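Local structure of KLLA0F20702p (Kluyveromyces lactis, 5Y5A) at residues A[77-82]-A[188-193]; A[314-319]-A[343-348]; A[397-402]-A[447-452]. The protein is the Est1 telomerase subunit of this yeast, here without its C-terminal part, and probably recruits telomerase to telomeres by binding Cdc13. All coordinates share one frame; numbering follows the deposited sequence.

Interaction 1: A[77-82]-A[188-193]; sequences DAHRIL and SQRCLL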
loop_
_atom_site.group_PDB
_atom_site.type_symbol
_atom_site.label_atom_id
_atom_site.label_comp_id
_atom_site.label_asym_id
_atom_site.label_seq_id
_atom_site.Cartn_x
_atom_site.Cartn_y
_atom_site.Cartn_z
ATOM N N ASP A 77 3.090 23.468 13.504
ATOM C CA ASP A 77 1.679 23.628 13.776
ATOM C C ASP A 77 0.837 23.263 12.561
ATOM O O ASP A 77 -0.291 22.802 12.709
ATOM C CB ASP A 77 1.386 25.061 14.214
ATOM C CG ASP A 77 2.113 25.438 15.490
ATOM O OD1 ASP A 77 2.359 24.535 16.318
ATOM O OD2 ASP A 77 2.438 26.633 15.665
ATOM N N ALA A 78 1.401 23.443 11.368
ATOM C CA ALA A 78 0.629 23.383 10.124
ATOM C C ALA A 78 -0.163 22.090 9.941
ATOM O O ALA A 78 -1.389 22.122 9.830
ATOM C CB ALA A 78 1.541 23.591 8.944
ATOM N N HIS A 79 0.527 20.955 9.906
ATOM C CA HIS A 79 -0.149 19.686 9.662
ATOM C C HIS A 79 -1.026 19.294 10.851
ATOM O O HIS A 79 -1.963 18.512 10.710
ATOM C CB HIS A 79 0.867 18.581 9.352
ATOM C CG HIS A 79 1.514 17.992 10.567
ATOM N ND1 HIS A 79 1.081 16.815 11.142
ATOM C CD2 HIS A 79 2.561 18.413 11.314
ATOM C CE1 HIS A 79 1.834 16.538 12.191
ATOM N NE2 HIS A 79 2.739 17.492 12.319
ATOM N N ARG A 80 -0.719 19.845 12.020
ATOM C CA ARG A 80 -1.529 19.610 13.208
ATOM C C ARG A 80 -2.826 20.410 13.121
ATOM O O ARG A 80 -3.899 19.935 13.498
ATOM C CB ARG A 80 -0.749 19.978 14.472
ATOM C CG ARG A 80 0.438 19.067 14.748
ATOM C CD ARG A 80 1.243 19.516 15.964
ATOM N NE ARG A 80 2.223 18.506 16.366
ATOM C CZ ARG A 80 3.152 18.687 17.302
ATOM N NH1 ARG A 80 3.243 19.848 17.940
ATOM N NH2 ARG A 80 3.995 17.706 17.598
ATOM N N ILE A 81 -2.718 21.630 12.612
ATOM C CA ILE A 81 -3.885 22.478 12.416
ATOM C C ILE A 81 -4.858 21.811 11.448
ATOM O O ILE A 81 -6.070 21.849 11.649
ATOM C CB ILE A 81 -3.483 23.867 11.893
ATOM C CG1 ILE A 81 -2.777 24.655 12.998
ATOM C CG2 ILE A 81 -4.693 24.632 11.399
ATOM C CD1 ILE A 81 -2.135 25.924 12.517
ATOM N N LEU A 82 -4.315 21.172 10.417
ATOM C CA LEU A 82 -5.137 20.514 9.412
ATOM C C LEU A 82 -5.783 19.232 9.943
ATOM O O LEU A 82 -6.882 18.870 9.525
ATOM C CB LEU A 82 -4.301 20.207 8.168
ATOM C CG LEU A 82 -3.737 21.431 7.447
ATOM C CD1 LEU A 82 -2.697 21.029 6.417
ATOM C CD2 LEU A 82 -4.862 22.226 6.789
ATOM N N SER A 188 1.299 19.591 3.208
ATOM C CA SER A 188 0.858 19.294 1.855
ATOM C C SER A 188 0.205 17.925 1.791
ATOM O O SER A 188 -0.865 17.766 1.205
ATOM C CB SER A 188 2.031 19.367 0.884
ATOM O OG SER A 188 2.543 20.689 0.836
ATOM N N GLN A 189 0.852 16.947 2.412
ATOM C CA GLN A 189 0.333 15.589 2.454
ATOM C C GLN A 189 -1.044 15.551 3.114
ATOM O O GLN A 189 -1.937 14.830 2.672
ATOM C CB GLN A 189 1.309 14.669 3.195
ATOM C CG GLN A 189 0.978 13.189 3.087
ATOM C CD GLN A 189 -0.012 12.723 4.133
ATOM O OE1 GLN A 189 -0.101 13.293 5.220
ATOM N NE2 GLN A 189 -0.760 11.676 3.810
ATOM N N ARG A 190 -1.220 16.328 4.175
ATOM C CA ARG A 190 -2.517 16.379 4.833
ATOM C C ARG A 190 -3.571 16.997 3.924
ATOM O O ARG A 190 -4.705 16.515 3.866
ATOM C CB ARG A 190 -2.426 17.152 6.142
ATOM C CG ARG A 190 -1.617 16.425 7.205
ATOM C CD ARG A 190 -2.133 15.008 7.431
ATOM N NE ARG A 190 -1.744 14.529 8.751
ATOM C CZ ARG A 190 -0.694 13.752 8.987
ATOM N NH1 ARG A 190 0.066 13.332 7.982
ATOM N NH2 ARG A 190 -0.414 13.385 10.227
ATOM N N CYS A 191 -3.193 18.053 3.208
ATOM C CA CYS A 191 -4.116 18.704 2.283
ATOM C C CYS A 191 -4.575 17.720 1.219
ATOM O O CYS A 191 -5.763 17.624 0.920
ATOM C CB CYS A 191 -3.467 19.917 1.620
ATOM S SG CYS A 191 -3.201 21.308 2.718
ATOM N N LEU A 192 -3.625 16.988 0.652
ATOM C CA LEU A 192 -3.947 15.994 -0.354
ATOM C C LEU A 192 -4.772 14.852 0.243
ATOM O O LEU A 192 -5.677 14.335 -0.408
ATOM C CB LEU A 192 -2.667 15.462 -0.993
ATOM C CG LEU A 192 -1.854 16.511 -1.762
ATOM C CD1 LEU A 192 -0.455 15.994 -2.039
ATOM C CD2 LEU A 192 -2.544 16.906 -3.062
ATOM N N LEU A 193 -4.463 14.469 1.481
ATOM C CA LEU A 193 -5.212 13.412 2.162
ATOM C C LEU A 193 -6.673 13.792 2.394
ATOM O O LEU A 193 -7.576 12.995 2.140
ATOM C CB LEU A 193 -4.563 13.060 3.506
ATOM C CG LEU A 193 -5.302 12.008 4.352
ATOM C CD1 LEU A 193 -5.320 10.637 3.668
ATOM C CD2 LEU A 193 -4.705 11.885 5.750
#
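Arg190 lays the aliphatic start of its side chain against His79 and Leu82. Its CG meets His79 CB at 3.9 Å, and its CB lies 3.9 Å from Leu82 CD1. The chain then bends at chi2 (-54°), which brings the guanidinium alongside the imidazole. His79 ND1 sits over one face of the guanidinium, 3.9 Å from Arg190 NH2, and the two planes stand 83° apart. No hydrogen bond forms there, and His79 ND1, buried by the contact, has no partner in the model. These residues join helix 78-105 to helix 179-206 in the Est1 family region, which belongs to the TPR clan. The two short helical segments run nearly parallel, with axes 9.2 Å apart at an angle of 21°. Arg190 is held from both helices. NH1 donates to Gln189 OE1 at 2.8 Å, close to the guanidinium plane, and NE forms a salt bridge with Asp83. A leucine in its place would probably leave Asp83 without its positive mate and Gln189 OE1 without this donor. Deeper in, Leu82 CD1 packs on Cys191 SG at 3.7 Å. Helix 113-144 adjoins Cys191 through Thr137 and Leu138.

Interaction 2: A[314-319]-A[343-348]; sequences EFYILP and QTLLFD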
loop_
_atom_site.group_PDB
_atom_site.type_symbol
_atom_site.label_atom_id
_atom_site.label_comp_id
_atom_site.label_asym_id
_atom_site.label_seq_id
_atom_site.Cartn_x
_atom_site.Cartn_y
_atom_site.Cartn_z
ATOM N N GLU A 314 -7.817 -11.844 -7.434
ATOM C CA GLU A 314 -7.979 -10.818 -6.410
ATOM C C GLU A 314 -8.675 -11.373 -5.159
ATOM O O GLU A 314 -8.344 -11.007 -4.046
ATOM C CB GLU A 314 -8.772 -9.627 -6.949
ATOM C CG GLU A 314 -8.889 -8.511 -5.934
ATOM C CD GLU A 314 -9.891 -7.447 -6.328
ATOM O OE1 GLU A 314 -10.269 -7.403 -7.506
ATOM O OE2 GLU A 314 -10.293 -6.652 -5.452
ATOM N N PHE A 315 -9.640 -12.263 -5.347
ATOM C CA PHE A 315 -10.476 -12.684 -4.236
ATOM C C PHE A 315 -10.091 -13.995 -3.566
ATOM O O PHE A 315 -10.220 -14.115 -2.355
ATOM C CB PHE A 315 -11.927 -12.783 -4.699
ATOM C CG PHE A 315 -12.621 -11.464 -4.767
ATOM C CD1 PHE A 315 -12.452 -10.628 -5.859
ATOM C CD2 PHE A 315 -13.434 -11.046 -3.729
ATOM C CE1 PHE A 315 -13.090 -9.407 -5.918
ATOM C CE2 PHE A 315 -14.076 -9.826 -3.786
ATOM C CZ PHE A 315 -13.906 -9.006 -4.883
ATOM N N TYR A 316 -9.643 -14.982 -4.332
ATOM C CA TYR A 316 -9.535 -16.326 -3.778
ATOM C C TYR A 316 -8.349 -16.480 -2.847
ATOM O O TYR A 316 -8.246 -17.479 -2.145
ATOM C CB TYR A 316 -9.480 -17.380 -4.891
ATOM C CG TYR A 316 -10.857 -17.730 -5.427
ATOM C CD1 TYR A 316 -11.913 -16.850 -5.270
ATOM C CD2 TYR A 316 -11.108 -18.943 -6.065
ATOM C CE1 TYR A 316 -13.168 -17.141 -5.742
ATOM C CE2 TYR A 316 -12.387 -19.250 -6.547
ATOM C CZ TYR A 316 -13.408 -18.337 -6.377
ATOM O OH TYR A 316 -14.687 -18.594 -6.839
ATOM N N ILE A 317 -7.460 -15.494 -2.813
ATOM C CA ILE A 317 -6.373 -15.553 -1.855
ATOM C C ILE A 317 -6.872 -15.090 -0.480
ATOM O O ILE A 317 -6.252 -15.371 0.537
ATOM C CB ILE A 317 -5.154 -14.693 -2.298
ATOM C CG1 ILE A 317 -3.895 -15.099 -1.521
ATOM C CG2 ILE A 317 -5.458 -13.203 -2.161
ATOM C CD1 ILE A 317 -2.660 -14.247 -1.826
ATOM N N LEU A 318 -7.968 -14.369 -0.461
ATOM C CA LEU A 318 -8.503 -13.830 0.758
ATOM C C LEU A 318 -8.920 -14.853 1.776
ATOM O O LEU A 318 -8.512 -14.763 2.894
ATOM C CB LEU A 318 -9.580 -12.818 0.475
ATOM C CG LEU A 318 -9.104 -11.633 -0.333
ATOM C CD1 LEU A 318 -10.226 -10.688 -0.633
ATOM C CD2 LEU A 318 -8.000 -10.897 0.366
ATOM N N PRO A 319 -9.715 -15.834 1.409
ATOM C CA PRO A 319 -10.057 -16.853 2.411
ATOM C C PRO A 319 -8.864 -17.665 2.911
ATOM O O PRO A 319 -8.932 -18.215 4.009
ATOM C CB PRO A 319 -11.035 -17.765 1.663
ATOM C CG PRO A 319 -11.636 -16.894 0.627
ATOM C CD PRO A 319 -10.502 -16.013 0.176
ATOM N N GLN A 343 -7.815 -22.427 -3.001
ATOM C CA GLN A 343 -6.383 -22.488 -3.218
ATOM C C GLN A 343 -6.044 -23.133 -4.551
ATOM O O GLN A 343 -5.170 -22.657 -5.288
ATOM C CB GLN A 343 -5.704 -23.263 -2.092
ATOM C CG GLN A 343 -4.237 -23.546 -2.371
ATOM C CD GLN A 343 -3.660 -24.584 -1.442
ATOM O OE1 GLN A 343 -3.699 -25.782 -1.728
ATOM N NE2 GLN A 343 -3.116 -24.134 -0.325
ATOM N N THR A 344 -6.732 -24.225 -4.858
ATOM C CA THR A 344 -6.426 -24.950 -6.081
ATOM C C THR A 344 -6.775 -24.087 -7.295
ATOM O O THR A 344 -6.039 -24.061 -8.278
ATOM C CB THR A 344 -7.164 -26.308 -6.134
ATOM O OG1 THR A 344 -8.565 -26.106 -5.956
ATOM C CG2 THR A 344 -6.677 -27.224 -5.025
ATOM N N LEU A 345 -7.872 -23.346 -7.212
ATOM C CA LEU A 345 -8.318 -22.540 -8.344
ATOM C C LEU A 345 -7.430 -21.309 -8.491
ATOM O O LEU A 345 -7.054 -20.938 -9.603
ATOM C CB LEU A 345 -9.785 -22.134 -8.183
ATOM C CG LEU A 345 -10.574 -21.913 -9.476
ATOM C CD1 LEU A 345 -10.406 -23.103 -10.400
ATOM C CD2 LEU A 345 -12.041 -21.699 -9.191
ATOM N N LEU A 346 -7.107 -20.675 -7.364
ATOM C CA LEU A 346 -6.124 -19.594 -7.335
ATOM C C LEU A 346 -4.801 -20.017 -7.984
ATOM O O LEU A 346 -4.262 -19.308 -8.825
ATOM C CB LEU A 346 -5.840 -19.147 -5.893
ATOM C CG LEU A 346 -4.730 -18.103 -5.763
ATOM C CD1 LEU A 346 -5.216 -16.805 -6.381
ATOM C CD2 LEU A 346 -4.273 -17.882 -4.317
ATOM N N PHE A 347 -4.271 -21.159 -7.561
ATOM C CA PHE A 347 -2.979 -21.622 -8.069
ATOM C C PHE A 347 -3.101 -21.977 -9.533
ATOM O O PHE A 347 -2.190 -21.698 -10.311
ATOM C CB PHE A 347 -2.451 -22.814 -7.257
ATOM C CG PHE A 347 -1.733 -22.419 -5.980
ATOM C CD1 PHE A 347 -2.331 -21.569 -5.062
ATOM C CD2 PHE A 347 -0.465 -22.913 -5.694
ATOM C CE1 PHE A 347 -1.672 -21.212 -3.885
ATOM C CE2 PHE A 347 0.204 -22.557 -4.525
ATOM C CZ PHE A 347 -0.398 -21.720 -3.616
ATOM N N ASP A 348 -4.234 -22.562 -9.922
ATOM C CA ASP A 348 -4.460 -22.909 -11.332
ATOM C C ASP A 348 -4.546 -21.666 -12.216
ATOM O O ASP A 348 -3.947 -21.623 -13.291
ATOM C CB ASP A 348 -5.731 -23.751 -11.496
ATOM C CG ASP A 348 -5.532 -25.208 -11.083
ATOM O OD1 ASP A 348 -4.431 -25.561 -10.594
ATOM O OD2 ASP A 348 -6.481 -26.002 -11.237
#
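This is an apolar contact between the turn that joins helices 306-315 and 318-325 and the early part of the long helix 339-379. It lies in the region assigned to the Est1 DNA/RNA binding family. A type I beta turn from Phe315 to Leu318 carries Tyr316 and Ile317, the two residues of 314-319 that touch 343-348. CA atoms come nearest at Tyr316 and Leu346, 5.9 Å apart. The Tyr316 ring turns an edge to Leu345: CE2 meets Leu345 CD2 at 3.6 Å, near the ring plane. Nearer the backbone, Tyr316 CB faces Leu346 CB at 4.2 Å. Leu346 holds CG opposite its backbone N (chi1 175°), and its CD2 methyl reaches Ile317, 3.9 Å from CB. That methyl also lies 4.0 Å from Ile317 CG1, so it rests beside the base of the isoleucine and one of its branches. Phe342 adds an edge-to-face ring contact with Tyr316. The phenol end has a polar partner elsewhere, since OH is hydrogen-bonded to Glu301. No hydrogen bond crosses between the two segments, which implies that mostly buried apolar packing holds 314-319 against 343-348, while Glu301 fixes the hydroxyl of Tyr316.

Interaction 3: A[397-402]-A[447-452]; sequences FIFKFF and TSFCQS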
loop_
_atom_site.group_PDB
_atom_site.type_symbol
_atom_site.label_atom_id
_atom_site.label_comp_id
_atom_site.label_asym_id
_atom_site.label_seq_id
_atom_site.Cartn_x
_atom_site.Cartn_y
_atom_site.Cartn_z
ATOM N N PHE A 397 2.597 -22.175 3.902
ATOM C CA PHE A 397 1.694 -21.812 2.816
ATOM C C PHE A 397 2.289 -20.679 1.997
ATOM O O PHE A 397 2.208 -20.670 0.773
ATOM C CB PHE A 397 0.308 -21.392 3.341
ATOM C CG PHE A 397 -0.548 -20.744 2.290
ATOM C CD1 PHE A 397 -1.072 -21.498 1.244
ATOM C CD2 PHE A 397 -0.800 -19.380 2.322
ATOM C CE1 PHE A 397 -1.849 -20.903 0.246
ATOM C CE2 PHE A 397 -1.571 -18.774 1.338
ATOM C CZ PHE A 397 -2.100 -19.537 0.292
ATOM N N ILE A 398 2.876 -19.709 2.686
ATOM C CA ILE A 398 3.470 -18.572 1.999
ATOM C C ILE A 398 4.582 -19.042 1.062
ATOM O O ILE A 398 4.649 -18.628 -0.099
ATOM C CB ILE A 398 3.995 -17.530 3.006
ATOM C CG1 ILE A 398 2.801 -16.904 3.737
ATOM C CG2 ILE A 398 4.799 -16.450 2.305
ATOM C CD1 ILE A 398 3.157 -15.844 4.717
ATOM N N PHE A 399 5.437 -19.940 1.542
ATOM C CA PHE A 399 6.537 -20.396 0.697
ATOM C C PHE A 399 6.054 -21.356 -0.386
ATOM O O PHE A 399 6.669 -21.470 -1.440
ATOM C CB PHE A 399 7.644 -21.009 1.555
ATOM C CG PHE A 399 8.599 -19.979 2.083
ATOM C CD1 PHE A 399 8.285 -19.239 3.210
ATOM C CD2 PHE A 399 9.767 -19.688 1.400
ATOM C CE1 PHE A 399 9.150 -18.263 3.687
ATOM C CE2 PHE A 399 10.635 -18.704 1.868
ATOM C CZ PHE A 399 10.328 -17.998 3.014
ATOM N N LYS A 400 4.927 -22.012 -0.139
ATOM C CA LYS A 400 4.268 -22.784 -1.179
ATOM C C LYS A 400 3.881 -21.851 -2.334
ATOM O O LYS A 400 4.081 -22.175 -3.506
ATOM C CB LYS A 400 3.036 -23.495 -0.617
ATOM C CG LYS A 400 2.329 -24.371 -1.627
ATOM C CD LYS A 400 1.161 -25.113 -1.006
ATOM C CE LYS A 400 0.499 -26.013 -2.040
ATOM N NZ LYS A 400 -0.593 -26.841 -1.460
ATOM N N PHE A 401 3.338 -20.685 -1.983
ATOM C CA PHE A 401 2.959 -19.660 -2.958
ATOM C C PHE A 401 4.176 -19.153 -3.733
ATOM O O PHE A 401 4.122 -19.002 -4.957
ATOM C CB PHE A 401 2.267 -18.492 -2.249
ATOM C CG PHE A 401 1.639 -17.500 -3.181
ATOM C CD1 PHE A 401 0.345 -17.688 -3.642
ATOM C CD2 PHE A 401 2.334 -16.370 -3.582
ATOM C CE1 PHE A 401 -0.248 -16.768 -4.492
ATOM C CE2 PHE A 401 1.748 -15.445 -4.440
ATOM C CZ PHE A 401 0.462 -15.646 -4.893
ATOM N N PHE A 402 5.261 -18.892 -3.002
ATOM C CA PHE A 402 6.550 -18.512 -3.591
ATOM C C PHE A 402 7.015 -19.516 -4.643
ATOM O O PHE A 402 7.275 -19.155 -5.786
ATOM C CB PHE A 402 7.641 -18.405 -2.515
ATOM C CG PHE A 402 7.545 -17.183 -1.642
ATOM C CD1 PHE A 402 6.453 -16.334 -1.711
ATOM C CD2 PHE A 402 8.563 -16.889 -0.743
ATOM C CE1 PHE A 402 6.379 -15.221 -0.905
ATOM C CE2 PHE A 402 8.493 -15.777 0.067
ATOM C CZ PHE A 402 7.395 -14.938 -0.015
ATOM N N THR A 447 13.233 -27.063 1.370
ATOM C CA THR A 447 13.813 -27.755 0.220
ATOM C C THR A 447 13.166 -27.294 -1.083
ATOM O O THR A 447 13.862 -27.062 -2.072
ATOM C CB THR A 447 13.690 -29.301 0.334
ATOM O OG1 THR A 447 12.326 -29.666 0.573
ATOM C CG2 THR A 447 14.568 -29.836 1.463
ATOM N N SER A 448 11.844 -27.141 -1.079
ATOM C CA SER A 448 11.144 -26.698 -2.278
ATOM C C SER A 448 11.589 -25.293 -2.673
ATOM O O SER A 448 11.854 -25.039 -3.839
ATOM C CB SER A 448 9.632 -26.731 -2.070
ATOM O OG SER A 448 9.251 -25.838 -1.047
ATOM N N PHE A 449 11.698 -24.391 -1.703
ATOM C CA PHE A 449 12.078 -23.016 -2.015
ATOM C C PHE A 449 13.536 -22.926 -2.470
ATOM O O PHE A 449 13.842 -22.260 -3.453
ATOM C CB PHE A 449 11.830 -22.072 -0.822
ATOM C CG PHE A 449 12.222 -20.649 -1.114
ATOM C CD1 PHE A 449 11.426 -19.853 -1.924
ATOM C CD2 PHE A 449 13.418 -20.125 -0.639
ATOM C CE1 PHE A 449 11.803 -18.550 -2.236
ATOM C CE2 PHE A 449 13.799 -18.824 -0.946
ATOM C CZ PHE A 449 12.992 -18.038 -1.747
ATOM N N CYS A 450 14.435 -23.607 -1.767
ATOM C CA CYS A 450 15.841 -23.647 -2.177
ATOM C C CYS A 450 16.015 -24.267 -3.551
ATOM O O CYS A 450 16.798 -23.771 -4.360
ATOM C CB CYS A 450 16.686 -24.410 -1.153
ATOM S SG CYS A 450 16.895 -23.476 0.369
ATOM N N GLN A 451 15.291 -25.346 -3.818
ATOM C CA GLN A 451 15.316 -25.935 -5.158
ATOM C C GLN A 451 14.866 -24.913 -6.214
ATOM O O GLN A 451 15.487 -24.789 -7.272
ATOM C CB GLN A 451 14.432 -27.182 -5.224
ATOM C CG GLN A 451 14.436 -27.862 -6.586
ATOM C CD GLN A 451 15.784 -28.490 -6.909
ATOM O OE1 GLN A 451 16.202 -29.447 -6.262
ATOM N NE2 GLN A 451 16.476 -27.937 -7.900
ATOM N N SER A 452 13.794 -24.176 -5.919
ATOM C CA SER A 452 13.270 -23.178 -6.856
ATOM C C SER A 452 14.274 -22.062 -7.147
ATOM O O SER A 452 14.440 -21.657 -8.292
ATOM C CB SER A 452 11.966 -22.574 -6.318
ATOM O OG SER A 452 10.878 -23.455 -6.547
#
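Both segments are helical: 397-402 lies within helix 385-410, and 447-452 opens helix 447-462. The backbones come nearest at Phe399 and Phe449, whose CA atoms are 6.7 Å apart. Three phenylalanines make the contact, and Phe449 is the one shared by the other two. With CG opposite the backbone N (chi1 180°), its ring extends toward helix 385-410. Phe399 meets it in a T-shaped (edge-to-face) stack. The edge of Phe399 points at the face of Phe449, with ring centroids 5.1 Å apart and planes at 90°. Phe399 CD2 is 3.6 Å from Phe449 CG, and CE2 stands over the centre of the Phe449 ring, 3.8 Å above its plane. The slightly positive C-H edge of Phe399 therefore meets the electron-rich face of Phe449. The pair joins two helices of the Est1 DNA/RNA binding family region, in a protein that is largely helical. Phe402, one helical turn after Phe399, reaches the same ring obliquely. Its CD2 lies 3.9 Å from Phe449 CE1, and its CB is 4.1 Å from Phe449 CD1. Phe402 CD2 also lies over one face of Phe399, offset toward the rim, so the three rings form one cluster. Helix 421-433 closes in on it: Trp432 and Ile433 touch Phe399, Met429 touches Phe402, and Ile433 also touches Phe449. Phe442 adds another ring beside Phe399. A polar tie lies nearby, where Ser452 OG is hydrogen-bonded to Asp407 of helix 385-410.

Overall arrangement
From the N terminus, interaction 1 comes first. It closes a span of 105 residues, mostly helical, between helices 78-105 and 179-206 in the Est1 family region. Interaction 2 follows and closes 23 residues, bringing the turn after helix 306-315 to helix 339-379. Interaction 3 closes 44 residues between helices 385-410 and 447-462. The three are in series; none nests or crosses. Interaction 1 lies across the chain's centre from the other two, with its centre about 40 Å from that of interaction 2. Interactions 2 and 3 share the DNA/RNA binding region, with centres about 17 Å apart. They touch through Phe347 on Phe401 and Lys400, where the successive helices 339-379 and 385-410 meet.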